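Local structure of amidohydrolase 3 domain-containing protein (Pyrococcus furiosus, 3ICJ) at residues Y46-F49 with S50-K53; M122-L125 with V126-K130; W150-R153 with E154-D157; I214-V217 with K218-K221. The protein is an uncharacterized zinc-bound member of the amidohydrolase family that probably hydrolyses carbon-nitrogen bonds other than peptide bonds. All blocks are in the same frame, centred on the assembly; numbering follows the deposited sequence.

Contact 1 of 4, residues Y46-F49 with S50-K53; sequences YTSF and SPVK
Lys53 O is approached by three groups of the facing strand. Thr47 N donates to Lys53 O at 2.9 Å, nearly in line with the carbonyl (C=O...N angle 162°). Tyr46 CA adds a CA-H...O contact to Lys53 O at 3.4 Å. Thr47 OG1 lies close as well, but any bond from it to Lys53 O is weak. The hydroxyl stands there because OG1 sits between the backbone N and the carbonyl carbon (chi1 58°). The aliphatic chain of Lys53 passes the same hydroxyl, with CD 3.4 Å from Thr47 OG1. NZ ends near it in a weak bond, and Glu487 is a further, weak partner of both side chains. The return bond runs from Lys53 N to Ser48 O at 3.0 Å, with the donor above the carbonyl plane. Ser48 and Lys53 are therefore an antiparallel hydrogen-bonded pair. This is the closed end of the beta hairpin of strands 44-49 and 52-55. The loop turns through Ser50 and Pro51, whose peptide bond is cis. Ser48 OG reaches back over the turn to 3.1 Å from Pro51 O and is also hydrogen-bonded to Lys485. Tyr46, Phe49 and Val52 form an apolar group. Val52 CG1 meets the edge of the Tyr46 ring, 3.9 Å from CE1 and near the ring plane. Phe49 CE1 lies over one face of that ring, offset toward its rim. Tyr46 OH is hydrogen-bonded to Asp500, and Phe49 packs on Leu467 and His468 of helix 463-477.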
loop_
_atom_site.group_PDB
_atom_site.type_symbol
_atom_site.label_atom_id
_atom_site.label_comp_id
_atom_site.label_asym_id
_atom_site.label_seq_id
_atom_site.Cartn_x
_atom_site.Cartn_y
_atom_site.Cartn_z
ATOM N N TYR A 46 -10.486 17.872 -15.169
ATOM C CA TYR A 46 -10.651 18.123 -13.733
ATOM C C TYR A 46 -9.309 18.515 -13.129
ATOM O O TYR A 46 -8.347 17.766 -13.199
ATOM C CB TYR A 46 -11.227 16.905 -12.989
ATOM C CG TYR A 46 -12.660 16.603 -13.352
ATOM C CD1 TYR A 46 -13.719 17.246 -12.703
ATOM C CD2 TYR A 46 -12.955 15.687 -14.352
ATOM C CE1 TYR A 46 -15.041 16.970 -13.046
ATOM C CE2 TYR A 46 -14.257 15.392 -14.700
ATOM C CZ TYR A 46 -15.297 16.048 -14.052
ATOM O OH TYR A 46 -16.582 15.767 -14.401
ATOM N N THR A 47 -9.250 19.708 -12.556
ATOM C CA THR A 47 -8.041 20.137 -11.881
ATOM C C THR A 47 -8.124 19.851 -10.385
ATOM O O THR A 47 -7.109 19.862 -9.709
ATOM C CB THR A 47 -7.782 21.623 -12.083
ATOM O OG1 THR A 47 -8.903 22.362 -11.588
ATOM C CG2 THR A 47 -7.546 21.933 -13.587
ATOM N N SER A 48 -9.334 19.593 -9.888
ATOM C CA SER A 48 -9.592 19.436 -8.465
ATOM C C SER A 48 -10.946 18.760 -8.246
ATOM O O SER A 48 -11.848 18.914 -9.075
ATOM C CB SER A 48 -9.587 20.804 -7.764
ATOM O OG SER A 48 -9.795 20.638 -6.377
ATOM N N PHE A 49 -11.072 17.995 -7.150
ATOM C CA PHE A 49 -12.360 17.378 -6.755
ATOM C C PHE A 49 -12.864 17.925 -5.415
ATOM O O PHE A 49 -13.944 17.557 -4.955
ATOM C CB PHE A 49 -12.288 15.834 -6.712
ATOM C CG PHE A 49 -12.094 15.187 -8.063
ATOM C CD1 PHE A 49 -13.136 15.148 -8.996
ATOM C CD2 PHE A 49 -10.871 14.626 -8.408
ATOM C CE1 PHE A 49 -12.949 14.553 -10.268
ATOM C CE2 PHE A 49 -10.681 14.026 -9.671
ATOM C CZ PHE A 49 -11.723 13.993 -10.593
ATOM N N SER A 50 -12.077 18.788 -4.783
ATOM C CA SER A 50 -12.519 19.424 -3.536
ATOM C C SER A 50 -12.042 20.878 -3.442
ATOM O O SER A 50 -10.956 21.134 -2.931
ATOM C CB SER A 50 -12.087 18.609 -2.314
ATOM O OG SER A 50 -12.555 19.190 -1.101
ATOM N N PRO A 51 -12.839 21.831 -3.965
ATOM C CA PRO A 51 -14.101 21.626 -4.689
ATOM C C PRO A 51 -13.873 21.212 -6.156
ATOM O O PRO A 51 -12.775 21.387 -6.682
ATOM C CB PRO A 51 -14.753 23.012 -4.627
ATOM C CG PRO A 51 -13.572 23.948 -4.695
ATOM C CD PRO A 51 -12.454 23.259 -3.932
ATOM N N VAL A 52 -14.895 20.645 -6.793
ATOM C CA VAL A 52 -14.800 20.231 -8.201
ATOM C C VAL A 52 -14.510 21.446 -9.086
ATOM O O VAL A 52 -15.217 22.450 -9.002
ATOM C CB VAL A 52 -16.103 19.543 -8.690
ATOM C CG1 VAL A 52 -16.096 19.382 -10.204
ATOM C CG2 VAL A 52 -16.275 18.187 -8.020
ATOM N N LYS A 53 -13.454 21.364 -9.896
ATOM C CA LYS A 53 -13.138 22.425 -10.841
ATOM C C LYS A 53 -12.751 21.814 -12.171
ATOM O O LYS A 53 -11.865 20.963 -12.238
ATOM C CB LYS A 53 -12.016 23.328 -10.309
ATOM C CG LYS A 53 -11.865 24.631 -11.087
ATOM C CD LYS A 53 -10.494 25.248 -10.894
ATOM C CE LYS A 53 -10.081 26.054 -12.115
ATOM N NZ LYS A 53 -8.675 25.704 -12.486
#

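Contact 2 of 4, residues M122-L125 with V126-K130; sequences MEEL and VERVK
Residues 122-125 and 126-130 are successive turns of one alpha helix, 122-130. Four backbone bonds from residue i+4 to residue i join them, of which Val126 N to Met122 O is the shortest at 2.9 Å. The helix is the crossover of a beta-alpha-beta unit between strands 114-115 and 137-142. Its side chains divide into a buried apolar side and a more exposed polar side. On the buried side, Leu125 and Val129 are one turn apart. They lie side by side and point the same way, with Leu125 CD2 4.2 Å from Val129 CG2. Both pack on Leu165 of strand 163-167. Val129 also touches Val163 and Ile137, and Leu125 also touches Trp142. Val126 is only partly exposed, and its CG2 rests 3.3 Å from Met122 O. On the polar side, Glu124 and Arg128 also run side by side. Glu124 CG is anti to its backbone N (chi1 156°), and the chain bends at chi2. Arg128 bends at chi2 and chi3, and its CG passes 3.2 Å from Glu124 O. These bends bring the two charged ends together in a salt bridge. Its hydrogen bond is weak, with an N-H...O angle of 121°. The carboxylate and guanidinium planes are turned 75° apart, so the groups do not meet as a flat two-bond pair. The stronger partner of Arg128 is Asp115 O, which accepts from NE and ties the helix to strand 114-115. Within the salt bridge, Glu124 OE1 approaches the Arg128 guanidinium at its edge, near its plane, 3.2 Å from NH2.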
loop_
_atom_site.group_PDB
_atom_site.type_symbol
_atom_site.label_atom_id
_atom_site.label_comp_id
_atom_site.label_asym_id
_atom_site.label_seq_id
_atom_site.Cartn_x
_atom_site.Cartn_y
_atom_site.Cartn_z
ATOM N N MET A 122 -2.368 -33.599 -7.791
ATOM C CA MET A 122 -0.931 -33.356 -7.597
ATOM C C MET A 122 -0.153 -33.289 -8.923
ATOM O O MET A 122 0.846 -32.577 -9.019
ATOM C CB MET A 122 -0.313 -34.396 -6.645
ATOM C CG MET A 122 0.954 -33.907 -5.892
ATOM S SD MET A 122 0.675 -32.506 -4.789
ATOM C CE MET A 122 -0.685 -33.132 -3.795
ATOM N N GLU A 123 -0.645 -34.010 -9.933
ATOM C CA GLU A 123 -0.102 -34.010 -11.295
ATOM C C GLU A 123 -0.209 -32.624 -11.926
ATOM O O GLU A 123 0.773 -32.139 -12.494
ATOM C CB GLU A 123 -0.824 -35.044 -12.183
ATOM C CG GLU A 123 -0.522 -36.532 -11.868
ATOM C CD GLU A 123 -1.046 -37.006 -10.495
ATOM O OE1 GLU A 123 -2.147 -36.577 -10.066
ATOM O OE2 GLU A 123 -0.343 -37.804 -9.836
ATOM N N GLU A 124 -1.379 -32.016 -11.875
ATOM C CA GLU A 124 -1.563 -30.686 -12.342
ATOM C C GLU A 124 -0.833 -29.585 -11.536
ATOM O O GLU A 124 -0.352 -28.607 -12.078
ATOM C CB GLU A 124 -3.048 -30.375 -12.446
ATOM C CG GLU A 124 -3.361 -28.916 -12.380
ATOM C CD GLU A 124 -4.494 -28.535 -13.277
ATOM O OE1 GLU A 124 -4.235 -27.920 -14.330
ATOM O OE2 GLU A 124 -5.646 -28.844 -12.920
ATOM N N LEU A 125 -0.777 -29.785 -10.228
ATOM C CA LEU A 125 -0.033 -28.868 -9.368
ATOM C C LEU A 125 1.433 -28.864 -9.761
ATOM O O LEU A 125 2.027 -27.797 -9.895
ATOM C CB LEU A 125 -0.186 -29.211 -7.876
ATOM C CG LEU A 125 0.501 -28.278 -6.858
ATOM C CD1 LEU A 125 -0.386 -28.003 -5.655
ATOM C CD2 LEU A 125 1.853 -28.824 -6.402
ATOM N N VAL A 126 2.002 -30.054 -9.933
ATOM C CA VAL A 126 3.400 -30.205 -10.356
ATOM C C VAL A 126 3.667 -29.560 -11.739
ATOM O O VAL A 126 4.684 -28.869 -11.906
ATOM C CB VAL A 126 3.871 -31.703 -10.267
ATOM C CG1 VAL A 126 5.127 -31.976 -11.100
ATOM C CG2 VAL A 126 4.111 -32.094 -8.815
ATOM N N GLU A 127 2.741 -29.750 -12.688
ATOM C CA GLU A 127 2.805 -29.101 -14.020
ATOM C C GLU A 127 2.783 -27.576 -13.971
ATOM O O GLU A 127 3.522 -26.917 -14.714
ATOM C CB GLU A 127 1.670 -29.578 -14.948
ATOM C CG GLU A 127 2.117 -30.451 -16.113
ATOM C CD GLU A 127 2.216 -31.925 -15.752
ATOM O OE1 GLU A 127 3.075 -32.289 -14.913
ATOM O OE2 GLU A 127 1.437 -32.725 -16.322
ATOM N N ARG A 128 1.927 -27.022 -13.114
ATOM C CA ARG A 128 1.786 -25.570 -13.000
ATOM C C ARG A 128 3.023 -24.942 -12.363
ATOM O O ARG A 128 3.463 -23.879 -12.795
ATOM C CB ARG A 128 0.519 -25.198 -12.226
ATOM C CG ARG A 128 -0.774 -25.536 -12.954
ATOM C CD ARG A 128 -1.462 -24.317 -13.542
ATOM N NE ARG A 128 -2.335 -23.677 -12.558
ATOM C CZ ARG A 128 -3.602 -24.022 -12.330
ATOM N NH1 ARG A 128 -4.296 -23.368 -11.410
ATOM N NH2 ARG A 128 -4.177 -25.013 -13.010
ATOM N N VAL A 129 3.587 -25.622 -11.363
ATOM C CA VAL A 129 4.813 -25.181 -10.694
ATOM C C VAL A 129 6.000 -25.209 -11.669
ATOM O O VAL A 129 6.763 -24.241 -11.741
ATOM C CB VAL A 129 5.108 -25.988 -9.385
ATOM C CG1 VAL A 129 6.385 -25.515 -8.716
ATOM C CG2 VAL A 129 3.986 -25.832 -8.401
ATOM N N LYS A 130 6.115 -26.287 -12.447
ATOM C CA LYS A 130 7.180 -26.425 -13.453
ATOM C C LYS A 130 7.176 -25.310 -14.496
ATOM O O LYS A 130 8.226 -24.985 -15.050
ATOM C CB LYS A 130 7.108 -27.786 -14.157
ATOM C CG LYS A 130 7.877 -28.909 -13.473
ATOM C CD LYS A 130 7.645 -30.227 -14.204
ATOM C CE LYS A 130 8.318 -31.398 -13.497
ATOM N NZ LYS A 130 7.963 -32.709 -14.124
#

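Contact 3 of 4, residues W150-R153 with E154-D157; sequences WPTR and EDLD
Thr152 OG1 is set between its backbone N and carbonyl carbon (chi1 64°), while Asp155 CG is anti to its carbonyl carbon (chi1 -59°). These torsions turn the hydroxyl and the carboxylate toward each other. Asp155 OD2 takes a hydrogen bond from Thr152 N at 3.0 Å, on the lone pair away from OD1. Thr152 OG1 is also 3.0 Å from Asp155 OD2 and may give it a second bond, though this is not settled. OD1 forms a salt bridge with Arg149. This aspartate thus holds the start of the short helix 153-156 from its third residue. The helix is weakly bonded. Leu156 N reaches Thr152 O at 3.2 Å, in the carbonyl plane, and its bond to Arg153 O is weak. Arg153 extends from CG to NE across Asp157. Their charged ends stay apart, with Arg153 NE 4.4 Å from Asp157 OD2. Arg153 NE and Asp157 OD2 are each hydrogen-bonded to Ser177 OG. Arg153 NH1 also bonds to Glu193 O. Pro151 and Leu156 are buried. Pro151 packs on Met122 of helix 122-130 and Val174 of strand 172-175. Leu156 touches Leu125 of that helix, Val163 and Leu165 of strand 163-167, and Val174.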
loop_
_atom_site.group_PDB
_atom_site.type_symbol
_atom_site.label_atom_id
_atom_site.label_comp_id
_atom_site.label_asym_id
_atom_site.label_seq_id
_atom_site.Cartn_x
_atom_site.Cartn_y
_atom_site.Cartn_z
ATOM N N TRP A 150 -2.499 -33.945 0.933
ATOM C CA TRP A 150 -1.547 -32.862 1.161
ATOM C C TRP A 150 -0.372 -32.963 0.194
ATOM O O TRP A 150 0.125 -34.067 -0.057
ATOM C CB TRP A 150 -0.998 -32.918 2.583
ATOM C CG TRP A 150 -1.924 -32.458 3.652
ATOM C CD1 TRP A 150 -2.905 -33.193 4.265
ATOM C CD2 TRP A 150 -1.935 -31.168 4.281
ATOM N NE1 TRP A 150 -3.540 -32.430 5.215
ATOM C CE2 TRP A 150 -2.967 -31.184 5.247
ATOM C CE3 TRP A 150 -1.185 -29.990 4.107
ATOM C CZ2 TRP A 150 -3.270 -30.068 6.045
ATOM C CZ3 TRP A 150 -1.489 -28.872 4.907
ATOM C CH2 TRP A 150 -2.521 -28.926 5.860
ATOM N N PRO A 151 0.090 -31.813 -0.341
ATOM C CA PRO A 151 1.347 -31.822 -1.093
ATOM C C PRO A 151 2.515 -31.962 -0.119
ATOM O O PRO A 151 2.426 -31.518 1.036
ATOM C CB PRO A 151 1.360 -30.455 -1.787
ATOM C CG PRO A 151 0.544 -29.550 -0.885
ATOM C CD PRO A 151 -0.449 -30.450 -0.155
ATOM N N THR A 152 3.582 -32.623 -0.544
ATOM C CA THR A 152 4.736 -32.780 0.321
ATOM C C THR A 152 6.018 -32.497 -0.422
ATOM O O THR A 152 6.050 -32.449 -1.666
ATOM C CB THR A 152 4.866 -34.219 0.923
ATOM O OG1 THR A 152 5.086 -35.162 -0.135
ATOM C CG2 THR A 152 3.659 -34.618 1.761
ATOM N N ARG A 153 7.078 -32.363 0.373
ATOM C CA ARG A 153 8.464 -32.246 -0.063
ATOM C C ARG A 153 8.844 -33.242 -1.159
ATOM O O ARG A 153 9.494 -32.867 -2.140
ATOM C CB ARG A 153 9.359 -32.436 1.172
ATOM C CG ARG A 153 10.831 -32.414 0.942
ATOM C CD ARG A 153 11.557 -33.102 2.105
ATOM N NE ARG A 153 12.991 -32.826 2.030
ATOM C CZ ARG A 153 13.803 -32.632 3.070
ATOM N NH1 ARG A 153 13.338 -32.669 4.315
ATOM N NH2 ARG A 153 15.091 -32.373 2.856
ATOM N N GLU A 154 8.428 -34.495 -0.983
ATOM C CA GLU A 154 8.697 -35.577 -1.929
ATOM C C GLU A 154 8.015 -35.391 -3.305
ATOM O O GLU A 154 8.631 -35.664 -4.342
ATOM C CB GLU A 154 8.343 -36.931 -1.291
ATOM C CG GLU A 154 8.189 -38.078 -2.277
ATOM C CD GLU A 154 8.549 -39.417 -1.687
ATOM O OE1 GLU A 154 8.707 -39.507 -0.444
ATOM O OE2 GLU A 154 8.677 -40.377 -2.477
ATOM N N ASP A 155 6.772 -34.908 -3.318
ATOM C CA ASP A 155 6.068 -34.589 -4.580
ATOM C C ASP A 155 6.790 -33.491 -5.366
ATOM O O ASP A 155 6.859 -33.532 -6.596
ATOM C CB ASP A 155 4.629 -34.132 -4.304
ATOM C CG ASP A 155 3.809 -35.183 -3.575
ATOM O OD1 ASP A 155 3.669 -36.301 -4.104
ATOM O OD2 ASP A 155 3.294 -34.895 -2.472
ATOM N N LEU A 156 7.332 -32.515 -4.641
ATOM C CA LEU A 156 7.941 -31.343 -5.265
ATOM C C LEU A 156 9.435 -31.518 -5.532
ATOM O O LEU A 156 10.056 -30.670 -6.188
ATOM C CB LEU A 156 7.692 -30.098 -4.412
ATOM C CG LEU A 156 6.249 -29.818 -3.988
ATOM C CD1 LEU A 156 6.233 -28.715 -2.959
ATOM C CD2 LEU A 156 5.388 -29.451 -5.187
ATOM N N ASP A 157 10.009 -32.614 -5.032
ATOM C CA ASP A 157 11.416 -32.926 -5.296
ATOM C C ASP A 157 11.690 -33.344 -6.740
ATOM O O ASP A 157 12.852 -33.473 -7.125
ATOM C CB ASP A 157 11.949 -33.987 -4.324
ATOM C CG ASP A 157 12.480 -33.390 -3.031
ATOM O OD1 ASP A 157 12.587 -32.149 -2.931
ATOM O OD2 ASP A 157 12.789 -34.174 -2.110
#

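Contact 4 of 4, residues I214-V217 with K218-K221; sequences ILTV and KDYK
Asp219 reaches back from the first turn of helix 217-233 to the residues just before it. Asp219 CB lies 3.4 Å from Thr216 O. CG is anti to the carbonyl carbon (chi1 -65°), which turns the carboxylate toward Thr216. There Asp219 CG comes 3.4 Å from Thr216 OG1. At the tip, Asp219 OD2 accepts a hydrogen bond of 2.9 Å from Thr216 N, met from above the carboxylate plane. The bond is nearly straight (N-H...O angle 164°). OD2 also forms a salt bridge with Arg135. In return, Asp219 N donates to Thr216 OG1 at 3.2 Å. Thr216 is thus the N-cap, and the two reciprocal bonds make a capping box. Leu215 crosses Asp219 at about a right angle, with CD2 3.7 Å from OD2. The regular helix bonds follow at once, Tyr220 N to Thr216 O and Lys221 N to Val217 O. Tyr220 lays its ring edge against Thr216 O, with CD1 3.2 Å away. Tyr220 CE1 touches Leu215 CB at 3.8 Å. Tyr220 OH bonds to Asn211 O of the preceding helix 200-214, and Lys221 NZ forms salt bridges with Glu254 and Glu258. The Tyr220 side chain is about 9 Å from the side chain of the zinc ligand His103. It touches Lys247 and Ala251 of helix 246-257 and Asp105 and Met109 of helix 104-112.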
loop_
_atom_site.group_PDB
_atom_site.type_symbol
_atom_site.label_atom_id
_atom_site.label_comp_id
_atom_site.label_asym_id
_atom_site.label_seq_id
_atom_site.Cartn_x
_atom_site.Cartn_y
_atom_site.Cartn_z
ATOM N N ILE A 214 17.795 -14.726 1.116
ATOM C CA ILE A 214 17.794 -15.469 -0.163
ATOM C C ILE A 214 17.563 -14.606 -1.416
ATOM O O ILE A 214 18.329 -14.693 -2.384
ATOM C CB ILE A 214 16.791 -16.644 -0.113
ATOM C CG1 ILE A 214 17.172 -17.593 1.023
ATOM C CG2 ILE A 214 16.744 -17.390 -1.443
ATOM C CD1 ILE A 214 16.005 -18.362 1.571
ATOM N N LEU A 215 16.509 -13.789 -1.404
ATOM C CA LEU A 215 16.262 -12.829 -2.488
ATOM C C LEU A 215 17.394 -11.801 -2.605
ATOM O O LEU A 215 17.980 -11.403 -1.612
ATOM C CB LEU A 215 14.914 -12.133 -2.299
ATOM C CG LEU A 215 13.710 -13.085 -2.298
ATOM C CD1 LEU A 215 12.446 -12.330 -1.944
ATOM C CD2 LEU A 215 13.558 -13.822 -3.621
ATOM N N THR A 216 17.718 -11.408 -3.829
ATOM C CA THR A 216 18.844 -10.508 -4.085
ATOM C C THR A 216 18.322 -9.115 -4.424
ATOM O O THR A 216 17.109 -8.929 -4.584
ATOM C CB THR A 216 19.739 -10.997 -5.253
ATOM O OG1 THR A 216 18.999 -10.936 -6.483
ATOM C CG2 THR A 216 20.250 -12.412 -5.012
ATOM N N VAL A 217 19.236 -8.149 -4.528
ATOM C CA VAL A 217 18.907 -6.791 -4.992
ATOM C C VAL A 217 18.258 -6.828 -6.390
ATOM O O VAL A 217 17.235 -6.196 -6.599
ATOM C CB VAL A 217 20.139 -5.851 -4.962
ATOM C CG1 VAL A 217 19.864 -4.533 -5.727
ATOM C CG2 VAL A 217 20.546 -5.576 -3.512
ATOM N N LYS A 218 18.832 -7.603 -7.315
ATOM C CA LYS A 218 18.249 -7.797 -8.653
ATOM C C LYS A 218 16.811 -8.340 -8.614
ATOM O O LYS A 218 15.946 -7.854 -9.354
ATOM C CB LYS A 218 19.114 -8.743 -9.498
ATOM C CG LYS A 218 20.163 -8.088 -10.381
ATOM C CD LYS A 218 21.057 -9.141 -11.059
ATOM C CE LYS A 218 20.293 -10.072 -12.017
ATOM N NZ LYS A 218 20.177 -9.507 -13.393
ATOM N N ASP A 219 16.553 -9.334 -7.757
ATOM C CA ASP A 219 15.181 -9.845 -7.567
ATOM C C ASP A 219 14.248 -8.704 -7.141
ATOM O O ASP A 219 13.143 -8.572 -7.681
ATOM C CB ASP A 219 15.101 -10.925 -6.496
ATOM C CG ASP A 219 15.845 -12.193 -6.850
ATOM O OD1 ASP A 219 15.919 -12.569 -8.038
ATOM O OD2 ASP A 219 16.324 -12.846 -5.901
ATOM N N TYR A 220 14.695 -7.868 -6.205
ATOM C CA TYR A 220 13.861 -6.741 -5.748
ATOM C C TYR A 220 13.602 -5.688 -6.812
ATOM O O TYR A 220 12.485 -5.170 -6.883
ATOM C CB TYR A 220 14.413 -6.061 -4.496
ATOM C CG TYR A 220 14.005 -6.741 -3.221
ATOM C CD1 TYR A 220 14.718 -7.833 -2.737
ATOM C CD2 TYR A 220 12.893 -6.309 -2.506
ATOM C CE1 TYR A 220 14.348 -8.476 -1.559
ATOM C CE2 TYR A 220 12.507 -6.947 -1.308
ATOM C CZ TYR A 220 13.250 -8.032 -0.847
ATOM O OH TYR A 220 12.894 -8.679 0.318
ATOM N N LYS A 221 14.601 -5.422 -7.661
ATOM C CA LYS A 221 14.440 -4.482 -8.788
ATOM C C LYS A 221 13.347 -4.969 -9.722
ATOM O O LYS A 221 12.509 -4.194 -10.172
ATOM C CB LYS A 221 15.750 -4.340 -9.572
ATOM C CG LYS A 221 16.843 -3.534 -8.869
ATOM C CD LYS A 221 18.117 -3.536 -9.695
ATOM C CE LYS A 221 17.987 -2.594 -10.882
ATOM N NZ LYS A 221 19.106 -2.774 -11.857
#

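The four contacts follow one another along the chain; none nests in or crosses another. Contact 1 closes the hairpin 44-49/52-55, on the opposite side of the chain's centre from the other three. Contact 2 lies within helix 122-130, and contact 3 starts the short helix 153-156. Their centres are 11 Å apart and they pack directly on each other, for example with Val126 CG2 3.8 Å from Asp155 O. Together they pack against strand 163-167. Contact 4 closes the junction between helices 200-214 and 217-233. Its nearest atoms are about 15 Å from contact 2 and 14 Å from contact 3.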